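Local coordinates for ORF59 (Human herpesvirus 8, PDB 3HSL), which serves as the processivity subunit of the viral DNA polymerase in lytic replication, probably by sliding along the template and keeping the polymerase from dissociating, at residues C264-W269 against V296-L301; K183-Q188 against S256-L261; L109-A114 against T133-G138. One frame throughout, in Å; residues are numbered along the deposited sequence.

Running from the N terminus, contact 3 forms first: strand 108-116 meets strand 130-137 after a loop that is partly unmodelled, inside an antiparallel sheet that also takes in strand 12-16. Contact 2 closes next and spans a longer excursion, bringing the end of helix 175-186 onto helix 254-263 after a run rich in strands. Contact 1 follows directly, as the loop leaving helix 254-263 packs on strand 296-302. The three are in series, neither nested nor crossing. Contacts 1 and 2 touch where the CB atoms of V300 and A260 lie 3.9 Å apart, whereas contact 3 sits about 37 Å, centre to centre, from contact 2, beyond the middle of the chain.

Contact 1 of 3, residues C264-W269 against V296-L301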
loop_
_atom_site.group_PDB
_atom_site.type_symbol
_atom_site.label_atom_id
_atom_site.label_comp_id
_atom_site.label_asym_id
_atom_site.label_seq_id
_atom_site.Cartn_x
_atom_site.Cartn_y
_atom_site.Cartn_z
ATOM N N CYS A 264 5.691 -18.449 11.473
ATOM C CA CYS A 264 6.990 -19.085 11.676
ATOM C C CYS A 264 7.295 -20.233 10.694
ATOM O O CYS A 264 8.330 -20.897 10.808
ATOM C CB CYS A 264 7.119 -19.547 13.107
ATOM S SG CYS A 264 6.921 -18.181 14.215
ATOM N N LYS A 265 6.389 -20.453 9.743
ATOM C CA LYS A 265 6.552 -21.460 8.720
ATOM C C LYS A 265 6.922 -20.650 7.474
ATOM O O LYS A 265 6.037 -20.235 6.705
ATOM C CB LYS A 265 5.237 -22.226 8.508
ATOM C CG LYS A 265 5.246 -23.377 7.466
ATOM C CD LYS A 265 6.130 -24.554 7.913
ATOM C CE LYS A 265 6.051 -25.786 6.998
ATOM N NZ LYS A 265 6.578 -25.514 5.639
ATOM N N VAL A 266 8.224 -20.422 7.283
ATOM C CA VAL A 266 8.730 -19.668 6.139
ATOM C C VAL A 266 9.465 -20.641 5.222
ATOM O O VAL A 266 10.584 -21.055 5.533
ATOM C CB VAL A 266 9.706 -18.555 6.581
ATOM C CG1 VAL A 266 10.137 -17.711 5.372
ATOM C CG2 VAL A 266 9.070 -17.679 7.635
ATOM N N PRO A 267 8.841 -21.011 4.090
ATOM C CA PRO A 267 9.397 -21.960 3.106
ATOM C C PRO A 267 10.830 -21.664 2.664
ATOM O O PRO A 267 11.107 -20.618 2.090
ATOM C CB PRO A 267 8.422 -21.851 1.927
ATOM C CG PRO A 267 7.113 -21.525 2.595
ATOM C CD PRO A 267 7.508 -20.535 3.676
ATOM N N GLY A 268 11.716 -22.612 2.950
ATOM C CA GLY A 268 13.131 -22.512 2.621
ATOM C C GLY A 268 13.890 -21.788 3.714
ATOM O O GLY A 268 15.066 -21.459 3.539
ATOM N N TRP A 269 13.218 -21.541 4.843
ATOM C CA TRP A 269 13.817 -20.819 5.963
ATOM C C TRP A 269 13.516 -21.322 7.374
ATOM O O TRP A 269 14.403 -21.830 8.056
ATOM C CB TRP A 269 13.437 -19.338 5.874
ATOM C CG TRP A 269 14.112 -18.638 4.757
ATOM C CD1 TRP A 269 13.774 -18.681 3.438
ATOM C CD2 TRP A 269 15.248 -17.781 4.856
ATOM N NE1 TRP A 269 14.632 -17.904 2.707
ATOM C CE2 TRP A 269 15.548 -17.338 3.554
ATOM C CE3 TRP A 269 16.041 -17.345 5.919
ATOM C CZ2 TRP A 269 16.608 -16.481 3.284
ATOM C CZ3 TRP A 269 17.083 -16.503 5.664
ATOM C CH2 TRP A 269 17.365 -16.071 4.353
ATOM N N VAL A 296 19.478 -14.229 11.996
ATOM C CA VAL A 296 18.052 -14.000 12.185
ATOM C C VAL A 296 17.317 -14.939 13.138
ATOM O O VAL A 296 17.532 -16.152 13.140
ATOM C CB VAL A 296 17.332 -14.093 10.802
ATOM C CG1 VAL A 296 15.873 -13.747 10.920
ATOM C CG2 VAL A 296 17.983 -13.196 9.776
ATOM N N LYS A 297 16.446 -14.345 13.945
ATOM C CA LYS A 297 15.590 -15.066 14.874
ATOM C C LYS A 297 14.160 -14.583 14.678
ATOM O O LYS A 297 13.901 -13.365 14.618
ATOM C CB LYS A 297 16.004 -14.924 16.338
ATOM C CG LYS A 297 17.261 -15.666 16.706
ATOM C CD LYS A 297 17.425 -15.713 18.210
ATOM C CE LYS A 297 18.680 -16.458 18.606
ATOM N NZ LYS A 297 19.874 -15.742 18.076
ATOM N N LEU A 298 13.244 -15.546 14.580
ATOM C CA LEU A 298 11.828 -15.280 14.392
ATOM C C LEU A 298 10.987 -16.124 15.345
ATOM O O LEU A 298 11.074 -17.355 15.332
ATOM C CB LEU A 298 11.415 -15.595 12.950
ATOM C CG LEU A 298 9.938 -15.362 12.562
ATOM C CD1 LEU A 298 9.569 -13.898 12.705
ATOM C CD2 LEU A 298 9.590 -15.840 11.153
ATOM N N SER A 299 10.171 -15.478 16.174
ATOM C CA SER A 299 9.314 -16.243 17.078
ATOM C C SER A 299 8.136 -15.406 17.491
ATOM O O SER A 299 8.102 -14.223 17.218
ATOM C CB SER A 299 10.069 -16.693 18.325
ATOM O OG SER A 299 10.343 -15.590 19.157
ATOM N N VAL A 300 7.171 -16.034 18.152
ATOM C CA VAL A 300 5.982 -15.353 18.634
ATOM C C VAL A 300 5.737 -15.842 20.051
ATOM O O VAL A 300 5.621 -17.027 20.280
ATOM C CB VAL A 300 4.730 -15.678 17.787
ATOM C CG1 VAL A 300 3.544 -14.941 18.319
ATOM C CG2 VAL A 300 4.935 -15.338 16.287
ATOM N N LEU A 301 5.663 -14.926 21.001
ATOM C CA LEU A 301 5.406 -15.270 22.385
ATOM C C LEU A 301 3.903 -15.309 22.583
ATOM O O LEU A 301 3.223 -14.309 22.341
ATOM C CB LEU A 301 5.999 -14.213 23.300
ATOM C CG LEU A 301 7.498 -13.993 23.122
ATOM C CD1 LEU A 301 8.018 -12.933 24.055
ATOM C CD2 LEU A 301 8.247 -15.286 23.324
#
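C264 and V266 rest on the L298 and V300 side of strand 296-302. The loop joining helix 254-263 to strand 270-276 thus lays its apolar side chains on that strand's face of the sheet. The contact is entirely apolar and buried. Its nearest backbone approach is C264 to S299, with CA atoms 6.5 Å apart; the contact is made by side chains.

The sulfur comes first. C264 SG reaches V300 CG2 at 4.0 Å and passes S299 CA at 4.2 Å, lying over the strand backbone between its two inward-facing neighbours. With SG anti to the carbonyl carbon (chi1 -58°), the torsion brings the thiol up to the strand. On V300 it meets the methyl that stands beside the backbone N.

The branched aliphatic chains make the second group. L298 CD2 touches V266 CG2 at 4.0 Å, the two side chains crossing at about a right angle, and the same methyl also lies against C264 CA at 4.2 Å. L298 CD2 thus touches both loop residues. S299 turns its CB away, and its OG is hydrogen-bonded to E283.

Within the loop, W269 N bonds to V266 O and turns the chain toward strand 270-276. Around the contact, H30 of helix 18-35 touches V266, F270 of strand 270-276 packs on L298, and L63 of strand 61-67 lies against V300.

Contact 2 of 3, residues K183-Q188 against S256-L261; sequences KWLRQQ and SLIAAL
L257 meets L185 first along helix 254-263, and this pair starts a small apolar interface between that helix and the last turn of helix 175-186. L257 CD2 lies 3.8 Å from L185 CD1, the two side chains crossing at about a right angle. L257 CG is anti to the backbone N (chi1 -178°), which brings CD2 up to L185. Beyond L185, L257 also packs on L302 of strand 296-302.

I258 follows, and its CA makes the nearest backbone approach, 6.8 Å from R186 CA. Its CB does not aim at the partner helix, but the far end of the chain bends round to it: CD1 meets L185 CB at 3.4 Å and the backbone N of R186 at 3.6 Å. The methyl sits against the backbone at the step from L185 to R186. The other branch, CG2, lies obliquely near the R186 guanidinium, so CD1 serves L185 while CG2 lies by R186.

Both helices lie within the fold of the herpesvirus polymerase accessory subunits, and helices packed against sheets, as these are, are consistent with the fold of a sliding processivity factor. A260, two residues on from I258, packs on V300 and L302 of strand 296-302.

L261, one turn on from L257, brings a second leucine to the same methyl of L185. Its CD1 comes to 3.5 Å from L185 CD1, again with the two chains at about a right angle, while P272 and L274 of strand 270-276 lie against L261.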
loop_
_atom_site.group_PDB
_atom_site.type_symbol
_atom_site.label_atom_id
_atom_site.label_comp_id
_atom_site.label_asym_id
_atom_site.label_seq_id
_atom_site.Cartn_x
_atom_site.Cartn_y
_atom_site.Cartn_z
ATOM N N LYS A 183 -4.213 -27.562 10.041
ATOM C CA LYS A 183 -5.497 -27.781 9.362
ATOM C C LYS A 183 -6.595 -27.950 10.387
ATOM O O LYS A 183 -7.680 -27.378 10.251
ATOM C CB LYS A 183 -5.455 -29.003 8.434
ATOM N N TRP A 184 -6.281 -28.744 11.410
ATOM C CA TRP A 184 -7.180 -29.047 12.515
ATOM C C TRP A 184 -7.480 -27.781 13.302
ATOM O O TRP A 184 -8.627 -27.494 13.609
ATOM C CB TRP A 184 -6.554 -30.111 13.421
ATOM C CG TRP A 184 -7.474 -30.589 14.499
ATOM C CD1 TRP A 184 -8.385 -31.596 14.398
ATOM C CD2 TRP A 184 -7.578 -30.084 15.841
ATOM N NE1 TRP A 184 -9.048 -31.753 15.588
ATOM C CE2 TRP A 184 -8.574 -30.837 16.491
ATOM C CE3 TRP A 184 -6.927 -29.071 16.552
ATOM C CZ2 TRP A 184 -8.938 -30.612 17.820
ATOM C CZ3 TRP A 184 -7.291 -28.847 17.876
ATOM C CH2 TRP A 184 -8.286 -29.616 18.492
ATOM N N LEU A 185 -6.449 -27.016 13.628
ATOM C CA LEU A 185 -6.676 -25.787 14.370
ATOM C C LEU A 185 -7.644 -24.846 13.681
ATOM O O LEU A 185 -8.664 -24.480 14.264
ATOM C CB LEU A 185 -5.368 -25.073 14.729
ATOM C CG LEU A 185 -4.494 -25.682 15.830
ATOM C CD1 LEU A 185 -3.179 -24.944 15.932
ATOM C CD2 LEU A 185 -5.217 -25.667 17.161
ATOM N N ARG A 186 -7.334 -24.458 12.445
ATOM C CA ARG A 186 -8.207 -23.523 11.727
ATOM C C ARG A 186 -9.620 -24.028 11.455
ATOM O O ARG A 186 -10.524 -23.226 11.231
ATOM C CB ARG A 186 -7.574 -22.961 10.450
ATOM C CG ARG A 186 -7.249 -23.969 9.371
ATOM C CD ARG A 186 -7.059 -23.241 8.038
ATOM N NE ARG A 186 -6.054 -22.181 8.139
ATOM C CZ ARG A 186 -4.772 -22.321 7.817
ATOM N NH1 ARG A 186 -4.309 -23.482 7.362
ATOM N NH2 ARG A 186 -3.949 -21.293 7.948
ATOM N N GLN A 187 -9.832 -25.338 11.472
ATOM C CA GLN A 187 -11.178 -25.814 11.233
ATOM C C GLN A 187 -11.994 -25.779 12.531
ATOM O O GLN A 187 -13.172 -26.142 12.545
ATOM C CB GLN A 187 -11.206 -27.153 10.487
ATOM C CG GLN A 187 -10.680 -28.355 11.224
ATOM C CD GLN A 187 -10.532 -29.566 10.319
ATOM O OE1 GLN A 187 -10.274 -29.434 9.123
ATOM N NE2 GLN A 187 -10.690 -30.754 10.888
ATOM N N GLN A 188 -11.350 -25.335 13.615
ATOM C CA GLN A 188 -12.003 -25.198 14.919
ATOM C C GLN A 188 -12.344 -23.738 15.123
ATOM O O GLN A 188 -13.179 -23.396 15.957
ATOM C CB GLN A 188 -11.088 -25.633 16.060
ATOM C CG GLN A 188 -10.549 -27.021 15.904
ATOM C CD GLN A 188 -11.632 -28.033 15.721
ATOM O OE1 GLN A 188 -12.745 -27.881 16.236
ATOM N NE2 GLN A 188 -11.320 -29.087 14.984
ATOM N N SER A 256 -3.968 -16.229 17.937
ATOM C CA SER A 256 -2.531 -16.073 18.075
ATOM C C SER A 256 -1.794 -17.349 17.688
ATOM O O SER A 256 -0.749 -17.286 17.061
ATOM C CB SER A 256 -2.153 -15.635 19.488
ATOM O OG SER A 256 -2.653 -14.333 19.756
ATOM N N LEU A 257 -2.342 -18.502 18.054
ATOM C CA LEU A 257 -1.692 -19.766 17.754
ATOM C C LEU A 257 -1.627 -20.027 16.257
ATOM O O LEU A 257 -0.567 -20.356 15.748
ATOM C CB LEU A 257 -2.346 -20.920 18.524
ATOM C CG LEU A 257 -1.765 -22.338 18.384
ATOM C CD1 LEU A 257 -0.266 -22.400 18.668
ATOM C CD2 LEU A 257 -2.495 -23.306 19.284
ATOM N N ILE A 258 -2.758 -19.878 15.568
ATOM C CA ILE A 258 -2.841 -20.071 14.123
ATOM C C ILE A 258 -1.776 -19.183 13.444
ATOM O O ILE A 258 -0.868 -19.671 12.780
ATOM C CB ILE A 258 -4.232 -19.640 13.566
ATOM C CG1 ILE A 258 -5.422 -20.298 14.308
ATOM C CG2 ILE A 258 -4.315 -19.883 12.047
ATOM C CD1 ILE A 258 -5.645 -21.782 14.057
ATOM N N ALA A 259 -1.902 -17.874 13.622
ATOM C CA ALA A 259 -0.974 -16.917 13.041
ATOM C C ALA A 259 0.474 -17.239 13.430
ATOM O O ALA A 259 1.381 -17.198 12.597
ATOM C CB ALA A 259 -1.342 -15.527 13.491
ATOM N N ALA A 260 0.690 -17.562 14.702
ATOM C CA ALA A 260 2.023 -17.876 15.155
ATOM C C ALA A 260 2.579 -19.009 14.295
ATOM O O ALA A 260 3.639 -18.852 13.692
ATOM C CB ALA A 260 2.028 -18.228 16.613
ATOM N N LEU A 261 1.865 -20.134 14.235
ATOM C CA LEU A 261 2.289 -21.293 13.443
ATOM C C LEU A 261 2.395 -21.027 11.947
ATOM O O LEU A 261 3.149 -21.691 11.246
ATOM C CB LEU A 261 1.348 -22.466 13.657
ATOM C CG LEU A 261 1.264 -23.136 15.025
ATOM C CD1 LEU A 261 0.143 -24.153 14.967
ATOM C CD2 LEU A 261 2.597 -23.776 15.481
#

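Contact 3 of 3, residues L109-A114 against T133-G138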
loop_
_atom_site.group_PDB
_atom_site.type_symbol
_atom_site.label_atom_id
_atom_site.label_comp_id
_atom_site.label_asym_id
_atom_site.label_seq_id
_atom_site.Cartn_x
_atom_site.Cartn_y
_atom_site.Cartn_z
ATOM N N LEU A 109 19.130 0.915 -3.107
ATOM C CA LEU A 109 20.556 1.037 -3.344
ATOM C C LEU A 109 21.323 1.165 -2.035
ATOM O O LEU A 109 22.341 0.526 -1.861
ATOM C CB LEU A 109 20.778 2.282 -4.203
ATOM C CG LEU A 109 21.976 2.280 -5.138
ATOM C CD1 LEU A 109 21.731 1.156 -6.114
ATOM C CD2 LEU A 109 22.072 3.586 -5.888
ATOM N N ASP A 110 20.813 1.996 -1.126
ATOM C CA ASP A 110 21.388 2.261 0.204
ATOM C C ASP A 110 20.340 2.782 1.193
ATOM O O ASP A 110 19.307 3.289 0.782
ATOM C CB ASP A 110 22.549 3.243 0.077
ATOM C CG ASP A 110 23.749 2.601 -0.573
ATOM O OD1 ASP A 110 23.934 1.374 -0.298
ATOM O OD2 ASP A 110 24.506 3.285 -1.344
ATOM N N ALA A 111 20.613 2.655 2.489
ATOM C CA ALA A 111 19.695 3.111 3.533
ATOM C C ALA A 111 20.410 3.389 4.847
ATOM O O ALA A 111 21.421 2.755 5.159
ATOM C CB ALA A 111 18.588 2.084 3.757
ATOM N N GLY A 112 19.878 4.336 5.614
ATOM C CA GLY A 112 20.470 4.715 6.896
ATOM C C GLY A 112 19.407 5.206 7.852
ATOM O O GLY A 112 18.358 5.695 7.428
ATOM N N ILE A 113 19.666 5.076 9.150
ATOM C CA ILE A 113 18.700 5.511 10.160
ATOM C C ILE A 113 19.457 6.343 11.168
ATOM O O ILE A 113 20.489 5.921 11.701
ATOM C CB ILE A 113 18.027 4.334 10.898
ATOM C CG1 ILE A 113 17.585 3.230 9.943
ATOM C CG2 ILE A 113 16.835 4.825 11.704
ATOM C CD1 ILE A 113 16.990 2.061 10.674
ATOM N N ALA A 114 18.949 7.532 11.437
ATOM C CA ALA A 114 19.614 8.417 12.369
ATOM C C ALA A 114 18.679 8.744 13.500
ATOM O O ALA A 114 17.465 8.690 13.329
ATOM C CB ALA A 114 20.029 9.665 11.656
ATOM N N THR A 133 15.086 8.209 8.460
ATOM C CA THR A 133 15.451 7.073 7.654
ATOM C C THR A 133 15.611 7.660 6.277
ATOM O O THR A 133 14.738 8.381 5.771
ATOM C CB THR A 133 14.388 5.962 7.680
ATOM O OG1 THR A 133 14.241 5.484 9.024
ATOM C CG2 THR A 133 14.784 4.801 6.781
ATOM N N THR A 134 16.743 7.352 5.675
ATOM C CA THR A 134 17.042 7.817 4.362
ATOM C C THR A 134 17.123 6.602 3.496
ATOM O O THR A 134 17.885 5.685 3.809
ATOM C CB THR A 134 18.381 8.543 4.344
ATOM O OG1 THR A 134 18.240 9.755 5.092
ATOM C CG2 THR A 134 18.793 8.900 2.913
ATOM N N ILE A 135 16.339 6.603 2.419
ATOM C CA ILE A 135 16.350 5.514 1.450
ATOM C C ILE A 135 16.822 6.070 0.076
ATOM O O ILE A 135 16.408 7.167 -0.341
ATOM C CB ILE A 135 14.961 4.820 1.307
ATOM C CG1 ILE A 135 14.386 4.348 2.667
ATOM C CG2 ILE A 135 15.033 3.669 0.310
ATOM C CD1 ILE A 135 15.205 3.294 3.443
ATOM N N SER A 136 17.686 5.310 -0.609
ATOM C CA SER A 136 18.205 5.675 -1.919
ATOM C C SER A 136 17.862 4.522 -2.831
ATOM O O SER A 136 18.296 3.400 -2.599
ATOM C CB SER A 136 19.711 5.883 -1.872
ATOM O OG SER A 136 20.036 6.904 -0.949
ATOM N N TYR A 137 17.081 4.816 -3.868
ATOM C CA TYR A 137 16.603 3.824 -4.824
ATOM C C TYR A 137 17.544 3.472 -5.980
ATOM O O TYR A 137 18.567 4.125 -6.176
ATOM C CB TYR A 137 15.196 4.247 -5.289
ATOM C CG TYR A 137 14.267 4.294 -4.095
ATOM C CD1 TYR A 137 13.665 3.133 -3.622
ATOM C CD2 TYR A 137 13.999 5.493 -3.438
ATOM C CE1 TYR A 137 12.824 3.157 -2.538
ATOM C CE2 TYR A 137 13.147 5.538 -2.336
ATOM C CZ TYR A 137 12.560 4.362 -1.886
ATOM O OH TYR A 137 11.709 4.372 -0.790
ATOM N N GLY A 138 17.181 2.432 -6.733
ATOM C CA GLY A 138 17.941 1.936 -7.884
ATOM C C GLY A 138 18.460 3.023 -8.793
ATOM O O GLY A 138 19.676 3.215 -8.899
#
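L109 and D110 both face S136, forming a classic beta bulge at one end of an antiparallel strand pair whose axes come within 4.7 Å. The acceptor at the bulge is S136 O, which takes two N-H groups: L109 N at 2.7 Å, lying in the carbonyl plane, and D110 N at 3.2 Å, tilted 17° from it. S136 N is satisfied in turn by D110 O, making D110 and S136 a hydrogen-bonded pair.

Regular pairing continues past the bulge. G112 N donates to T134 O at 3.0 Å, and T134 N returns the bond to G112 O, a fairly straight one with 165° at the hydrogen. The intervening A111-I135 and I113-T133 pairs are non-hydrogen-bonded. A111 and I113 bond instead with V16 and V14 of strand 12-16, while I135 and T133 bond with T144 and H146 of strand 143-149, so both strands are interior, with 108-116 central. Two CA-H groups supplement the ladder, A111 CA at T134 O and T133 CA at G112 O.

On the face shared by A111, I113, T133 and I135, helix 99-103 packs with L103 on A111 and I135 and H99 on T133. There I113 and T133 lie side by side, pointing the same way. I135 has CG1 anti to the carbonyl carbon (chi1 -53°), and the end of its chain swings across so that CD1 meets A111 CB at 3.6 Å.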